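Local coordinates for hydrophilic protein, virA protein (PDB 3BO6) that is a phosphothreonine lyase effector of the SpvC family that probably inactivates host MAP kinases by eliminating phosphate from phosphothreonine, at residues Glu163-Pro173 with Pro183-Tyr191. Numbering follows the deposited sequence. Where two conformers were deposited one is given.
Sequences ESRLSESGLMP and PENWKYVSY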
ATOM      1  N   GLU A 163       2.609 -10.322   1.035  1.00  7.83           N
ATOM      2  CA  GLU A 163       2.057 -11.487   0.356  1.00  7.38           C
ATOM      3  C   GLU A 163       2.460 -12.755   1.101  1.00  7.88           C
ATOM      4  O   GLU A 163       1.625 -13.623   1.337  1.00  9.66           O
ATOM      5  CB  GLU A 163       2.554 -11.563  -1.099  1.00  6.73           C
ATOM      6  CG  GLU A 163       1.915 -10.549  -2.045  1.00  8.70           C
ATOM      7  CD  GLU A 163       0.626 -11.047  -2.675  1.00  9.65           C
ATOM      8  OE1 GLU A 163       0.510 -12.265  -2.953  1.00 11.26           O
ATOM      9  OE2 GLU A 163      -0.280 -10.214  -2.909  1.00  7.30           O
ATOM     10  N   SER A 164       3.739 -12.875   1.446  1.00  8.10           N
ATOM     11  CA  SER A 164       4.197 -14.085   2.130  0.50  9.09           C
ATOM     12  C   SER A 164       3.545 -14.248   3.506  1.00  9.09           C
ATOM     13  O   SER A 164       3.120 -15.349   3.850  1.00  8.43           O
ATOM     14  CB  SER A 164       5.731 -14.167   2.188  0.50  8.76           C
ATOM     15  OG  SER A 164       6.292 -13.171   3.023  0.50  8.95           O
ATOM     16  N   ARG A 165       3.425 -13.167   4.275  1.00  6.74           N
ATOM     17  CA  ARG A 165       2.799 -13.250   5.588  1.00  6.74           C
ATOM     18  C   ARG A 165       1.322 -13.618   5.480  1.00  8.07           C
ATOM     19  O   ARG A 165       0.821 -14.380   6.298  1.00  8.52           O
ATOM     20  CB  ARG A 165       2.950 -11.954   6.409  1.00  7.72           C
ATOM     21  CG  ARG A 165       4.242 -11.817   7.265  1.00 10.14           C
ATOM     22  CD  ARG A 165       4.435 -12.957   8.262  1.00 11.14           C
ATOM     23  NE  ARG A 165       5.376 -12.602   9.332  1.00 13.04           N
ATOM     24  CZ  ARG A 165       6.119 -13.472  10.021  1.00 12.72           C
ATOM     25  NH1 ARG A 165       6.106 -14.770   9.725  1.00 15.77           N
ATOM     26  NH2 ARG A 165       6.903 -13.027  10.995  1.00 12.56           N
ATOM     27  N   LEU A 166       0.621 -13.092   4.478  1.00  6.83           N
ATOM     28  CA  LEU A 166      -0.801 -13.402   4.334  1.00  7.54           C
ATOM     29  C   LEU A 166      -0.984 -14.866   4.007  1.00  8.14           C
ATOM     30  O   LEU A 166      -1.813 -15.535   4.620  1.00  7.67           O
ATOM     31  CB  LEU A 166      -1.478 -12.512   3.282  1.00  6.47           C
ATOM     32  CG  LEU A 166      -1.628 -11.073   3.769  1.00  5.17           C
ATOM     33  CD1 LEU A 166      -1.862 -10.131   2.577  1.00  7.30           C
ATOM     34  CD2 LEU A 166      -2.765 -10.967   4.824  1.00  6.12           C
ATOM     35  N   SER A 167      -0.180 -15.363   3.074  1.00  9.09           N
ATOM     36  CA  SER A 167      -0.261 -16.756   2.665  0.50 11.37           C
ATOM     37  C   SER A 167       0.038 -17.695   3.824  1.00 10.03           C
ATOM     38  O   SER A 167      -0.730 -18.625   4.107  1.00 13.18           O
ATOM     39  CB  SER A 167       0.713 -17.016   1.520  0.50 11.11           C
ATOM     40  OG  SER A 167       0.217 -16.476   0.312  0.50 18.62           O
ATOM     41  N   GLU A 168       1.140 -17.444   4.513  1.00  8.73           N
ATOM     42  CA  GLU A 168       1.525 -18.388   5.564  1.00 11.97           C
ATOM     43  C   GLU A 168       0.705 -18.245   6.830  1.00  9.46           C
ATOM     44  O   GLU A 168       0.750 -19.120   7.691  1.00 10.40           O
ATOM     45  CB  GLU A 168       3.012 -18.299   5.866  1.00 17.11           C
ATOM     46  CG  GLU A 168       3.423 -17.052   6.580  1.00 15.90           C
ATOM     47  CD  GLU A 168       4.928 -16.919   6.647  1.00 27.61           C
ATOM     48  OE1 GLU A 168       5.625 -17.790   6.075  1.00 31.73           O
ATOM     49  OE2 GLU A 168       5.408 -15.950   7.266  1.00 19.92           O
ATOM     50  N   SER A 169      -0.087 -17.175   6.921  1.00 10.46           N
ATOM     51  CA  SER A 169      -0.983 -16.960   8.063  1.00 11.26           C
ATOM     52  C   SER A 169      -2.389 -17.486   7.762  1.00  7.67           C
ATOM     53  O   SER A 169      -3.302 -17.347   8.570  1.00 10.14           O
ATOM     54  CB  SER A 169      -1.041 -15.477   8.454  1.00 10.70           C
ATOM     55  OG  SER A 169       0.247 -15.010   8.860  1.00 14.55           O
ATOM     56  N   GLY A 170      -2.560 -18.090   6.592  1.00  9.25           N
ATOM     57  CA  GLY A 170      -3.825 -18.723   6.265  1.00 10.47           C
ATOM     58  C   GLY A 170      -4.963 -17.819   5.814  1.00 11.21           C
ATOM     59  O   GLY A 170      -6.124 -18.174   5.941  1.00 14.42           O
ATOM     60  N   LEU A 171      -4.640 -16.645   5.277  1.00  8.89           N
ATOM     61  CA  LEU A 171      -5.683 -15.745   4.804  1.00  8.01           C
ATOM     62  C   LEU A 171      -6.110 -16.121   3.394  1.00  8.65           C
ATOM     63  O   LEU A 171      -5.276 -16.456   2.564  1.00  9.71           O
ATOM     64  CB  LEU A 171      -5.174 -14.300   4.796  1.00  7.82           C
ATOM     65  CG  LEU A 171      -5.267 -13.466   6.078  1.00  9.50           C
ATOM     66  CD1 LEU A 171      -6.711 -13.406   6.588  1.00 10.85           C
ATOM     67  CD2 LEU A 171      -4.312 -13.966   7.170  1.00 11.79           C
ATOM     68  N   MET A 172      -7.410 -16.067   3.131  1.00  8.77           N
ATOM     69  CA  MET A 172      -7.926 -16.240   1.774  0.50 12.18           C
ATOM     70  C   MET A 172      -7.958 -14.893   1.067  1.00  9.67           C
ATOM     71  O   MET A 172      -8.280 -13.876   1.685  1.00  9.24           O
ATOM     72  CB  MET A 172      -9.341 -16.817   1.817  0.50 14.86           C
ATOM     73  CG  MET A 172      -9.377 -18.303   2.074  0.50 19.25           C
ATOM     74  SD  MET A 172      -8.445 -19.168   0.805  0.50 25.29           S
ATOM     75  CE  MET A 172      -9.345 -18.653  -0.658  0.50 30.30           C
ATOM     76  N   PRO A 173      -7.623 -14.872  -0.234  1.00  8.71           N
ATOM     77  CA  PRO A 173      -7.752 -13.627  -1.004  1.00  9.63           C
ATOM     78  C   PRO A 173      -9.203 -13.168  -1.079  1.00  7.76           C
ATOM     79  O   PRO A 173     -10.123 -13.996  -0.997  1.00 11.01           O
ATOM     80  CB  PRO A 173      -7.285 -14.029  -2.404  1.00  9.49           C
ATOM     81  CG  PRO A 173      -6.296 -15.163  -2.148  1.00 15.87           C
ATOM     82  CD  PRO A 173      -6.903 -15.921  -0.987  1.00 14.29           C
ATOM     83  N   PRO A 183      -0.139  -8.387 -11.061  1.00  7.46           N
ATOM     84  CA  PRO A 183       0.442  -9.494 -11.836  1.00  8.92           C
ATOM     85  C   PRO A 183      -0.031 -10.826 -11.262  1.00 10.51           C
ATOM     86  O   PRO A 183      -0.531 -10.871 -10.139  1.00  9.48           O
ATOM     87  CB  PRO A 183       1.938  -9.344 -11.583  1.00 10.27           C
ATOM     88  CG  PRO A 183       2.022  -8.754 -10.215  1.00  8.57           C
ATOM     89  CD  PRO A 183       0.818  -7.827 -10.091  1.00  7.17           C
ATOM     90  N   GLU A 184       0.150 -11.906 -12.015  1.00 13.91           N
ATOM     91  CA  GLU A 184      -0.284 -13.234 -11.575  1.00 13.23           C
ATOM     92  C   GLU A 184       0.274 -13.631 -10.208  1.00 14.68           C
ATOM     93  O   GLU A 184      -0.398 -14.332  -9.445  1.00 19.45           O
ATOM     94  CB  GLU A 184       0.098 -14.291 -12.616  1.00 21.98           C
ATOM     95  CG  GLU A 184      -0.399 -13.989 -14.017  1.00 35.85           C
ATOM     96  CD  GLU A 184       0.466 -14.631 -15.088  1.00 53.10           C
ATOM     97  OE1 GLU A 184       1.044 -15.708 -14.822  1.00 59.67           O
ATOM     98  OE2 GLU A 184       0.570 -14.055 -16.192  1.00 57.16           O
ATOM     99  N   ASN A 185       1.473 -13.156  -9.882  1.00 13.09           N
ATOM    100  CA  ASN A 185       2.126 -13.562  -8.640  0.50 16.84           C
ATOM    101  C   ASN A 185       1.724 -12.781  -7.386  1.00 14.50           C
ATOM    102  O   ASN A 185       2.184 -13.092  -6.291  1.00 16.67           O
ATOM    103  CB  ASN A 185       3.642 -13.544  -8.800  0.50 19.89           C
ATOM    104  CG  ASN A 185       4.142 -12.248  -9.386  0.50 13.41           C
ATOM    105  OD1 ASN A 185       3.883 -11.935 -10.553  0.50 15.30           O
ATOM    106  ND2 ASN A 185       4.870 -11.484  -8.583  0.50 18.11           N
ATOM    107  N   TRP A 186       0.869 -11.768  -7.535  1.00  9.83           N
ATOM    108  CA  TRP A 186       0.288 -11.124  -6.345  1.00  8.83           C
ATOM    109  C   TRP A 186      -1.117 -11.676  -6.136  1.00 10.40           C
ATOM    110  O   TRP A 186      -2.000 -11.471  -6.968  1.00 12.74           O
ATOM    111  CB  TRP A 186       0.206  -9.594  -6.441  1.00  8.57           C
ATOM    112  CG  TRP A 186       1.486  -8.865  -6.622  1.00  7.74           C
ATOM    113  CD1 TRP A 186       2.749  -9.373  -6.567  1.00  9.30           C
ATOM    114  CD2 TRP A 186       1.620  -7.469  -6.902  1.00  7.24           C
ATOM    115  NE1 TRP A 186       3.667  -8.369  -6.802  1.00 11.98           N
ATOM    116  CE2 TRP A 186       2.999  -7.193  -7.024  1.00  8.59           C
ATOM    117  CE3 TRP A 186       0.704  -6.428  -7.079  1.00  8.93           C
ATOM    118  CZ2 TRP A 186       3.486  -5.912  -7.299  1.00  9.48           C
ATOM    119  CZ3 TRP A 186       1.187  -5.160  -7.357  1.00  7.73           C
ATOM    120  CH2 TRP A 186       2.561  -4.913  -7.472  1.00  9.39           C
ATOM    121  N   LYS A 187      -1.314 -12.386  -5.032  1.00  6.64           N
ATOM    122  CA  LYS A 187      -2.604 -12.997  -4.738  1.00  7.83           C
ATOM    123  C   LYS A 187      -3.507 -12.075  -3.926  1.00  9.37           C
ATOM    124  O   LYS A 187      -4.708 -12.297  -3.877  1.00 10.09           O
ATOM    125  CB  LYS A 187      -2.417 -14.308  -3.951  1.00  9.65           C
ATOM    126  CG  LYS A 187      -1.530 -15.341  -4.646  1.00 15.99           C
ATOM    127  CD  LYS A 187      -1.954 -15.579  -6.092  1.00 15.65           C
ATOM    128  CE  LYS A 187      -1.162 -16.728  -6.724  1.00 27.67           C
ATOM    129  NZ  LYS A 187      -1.581 -16.955  -8.130  1.00 33.30           N
ATOM    130  N   TYR A 188      -2.919 -11.075  -3.270  1.00  4.22           N
ATOM    131  CA  TYR A 188      -3.684 -10.189  -2.371  1.00  6.41           C
ATOM    132  C   TYR A 188      -3.542  -8.709  -2.727  1.00  5.25           C
ATOM    133  O   TYR A 188      -4.471  -7.923  -2.545  1.00  5.67           O
ATOM    134  CB  TYR A 188      -3.224 -10.366  -0.919  1.00  7.92           C
ATOM    135  CG  TYR A 188      -3.235 -11.780  -0.409  1.00  5.19           C
ATOM    136  CD1 TYR A 188      -4.345 -12.279   0.285  1.00  7.89           C
ATOM    137  CD2 TYR A 188      -2.124 -12.604  -0.561  1.00  6.64           C
ATOM    138  CE1 TYR A 188      -4.358 -13.586   0.777  1.00  6.86           C
ATOM    139  CE2 TYR A 188      -2.130 -13.912  -0.072  1.00  7.64           C
ATOM    140  CZ  TYR A 188      -3.248 -14.383   0.588  1.00  7.08           C
ATOM    141  OH  TYR A 188      -3.244 -15.670   1.086  1.00  9.35           O
ATOM    142  N   VAL A 189      -2.368  -8.321  -3.202  1.00  5.06           N
ATOM    143  CA  VAL A 189      -2.053  -6.926  -3.461  1.00  4.86           C
ATOM    144  C   VAL A 189      -2.430  -6.508  -4.881  1.00  4.91           C
ATOM    145  O   VAL A 189      -2.308  -7.293  -5.840  1.00  5.87           O
ATOM    146  CB  VAL A 189      -0.553  -6.663  -3.212  1.00  5.55           C
ATOM    147  CG1 VAL A 189      -0.176  -5.239  -3.599  1.00  5.92           C
ATOM    148  CG2 VAL A 189      -0.199  -6.940  -1.742  1.00  6.50           C
ATOM    149  N   SER A 190      -2.905  -5.271  -5.005  1.00  3.79           N
ATOM    150  CA  SER A 190      -3.129  -4.662  -6.320  1.00  4.35           C
ATOM    151  C   SER A 190      -2.761  -3.191  -6.289  1.00  3.91           C
ATOM    152  O   SER A 190      -2.527  -2.628  -5.210  1.00  3.88           O
ATOM    153  CB  SER A 190      -4.563  -4.886  -6.820  1.00  4.37           C
ATOM    154  OG  SER A 190      -5.507  -4.320  -5.923  1.00  4.15           O
ATOM    155  N   TYR A 191      -2.693  -2.573  -7.461  1.00  4.32           N
ATOM    156  CA  TYR A 191      -2.157  -1.220  -7.607  1.00  3.94           C
ATOM    157  C   TYR A 191      -3.013  -0.301  -8.466  1.00  3.67           C
ATOM    158  O   TYR A 191      -3.629  -0.739  -9.439  1.00  4.39           O
ATOM    159  CB  TYR A 191      -0.798  -1.336  -8.298  1.00  5.78           C
ATOM    160  CG  TYR A 191      -0.231  -0.016  -8.814  1.00  4.45           C
ATOM    161  CD1 TYR A 191       0.442   0.853  -7.956  1.00  4.55           C
ATOM    162  CD2 TYR A 191      -0.382   0.355 -10.153  1.00  4.85           C
ATOM    163  CE1 TYR A 191       0.983   2.050  -8.432  1.00  4.38           C
ATOM    164  CE2 TYR A 191       0.140   1.558 -10.624  1.00  4.43           C
ATOM    165  CZ  TYR A 191       0.822   2.384  -9.765  1.00  4.61           C
ATOM    166  OH  TYR A 191       1.354   3.575 -10.245  1.00  6.38           O
TER
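Glu163 and Tyr188 cross at an oblique angle, each side chain bonding to the backbone of the opposite segment. The carboxylate of Glu163 receives three consecutive amide N-H groups where the chain turns into strand 189-193. Glu163 OE1 accepts from Lys187 N at 2.8 Å on its syn side, while OE2 of the same carboxylate takes both Tyr188 N, also syn, and Val189 N, which arrives nearly along the C-O axis. A bend at chi2 (-88°) carries the acid from the flank of its helix to these amides. With both oxygens held in this way the buried group has little freedom to rotate, and the N-H donors would be expected to stabilise its negative charge.

The Tyr188 ring in turn lies against the last helical turn, antiparallel to the Leu166 side chain, its plane 54° from that of the Glu163 carboxylate. Leu166 CB sits over the centre of one face, 3.7 Å from the centroid of the Tyr188 ring, in a CH-pi contact. At the far end, Tyr188 OH donates at 2.6 Å to O of Leu171, whose own N-H bonds back to Leu166 O in the Schellman motif formed around Gly170. Pro173 packs its CG 3.8 Å from Tyr188 CE1, and its CB touches Lys187 O.

The contact thereby joins the C-terminal end of helix 149-168 to the start of an outermost strand of the antiparallel sheet; Leu166 also packs on Leu100 of helix 93-104 and on Ile86 of the adjoining strand 82-86.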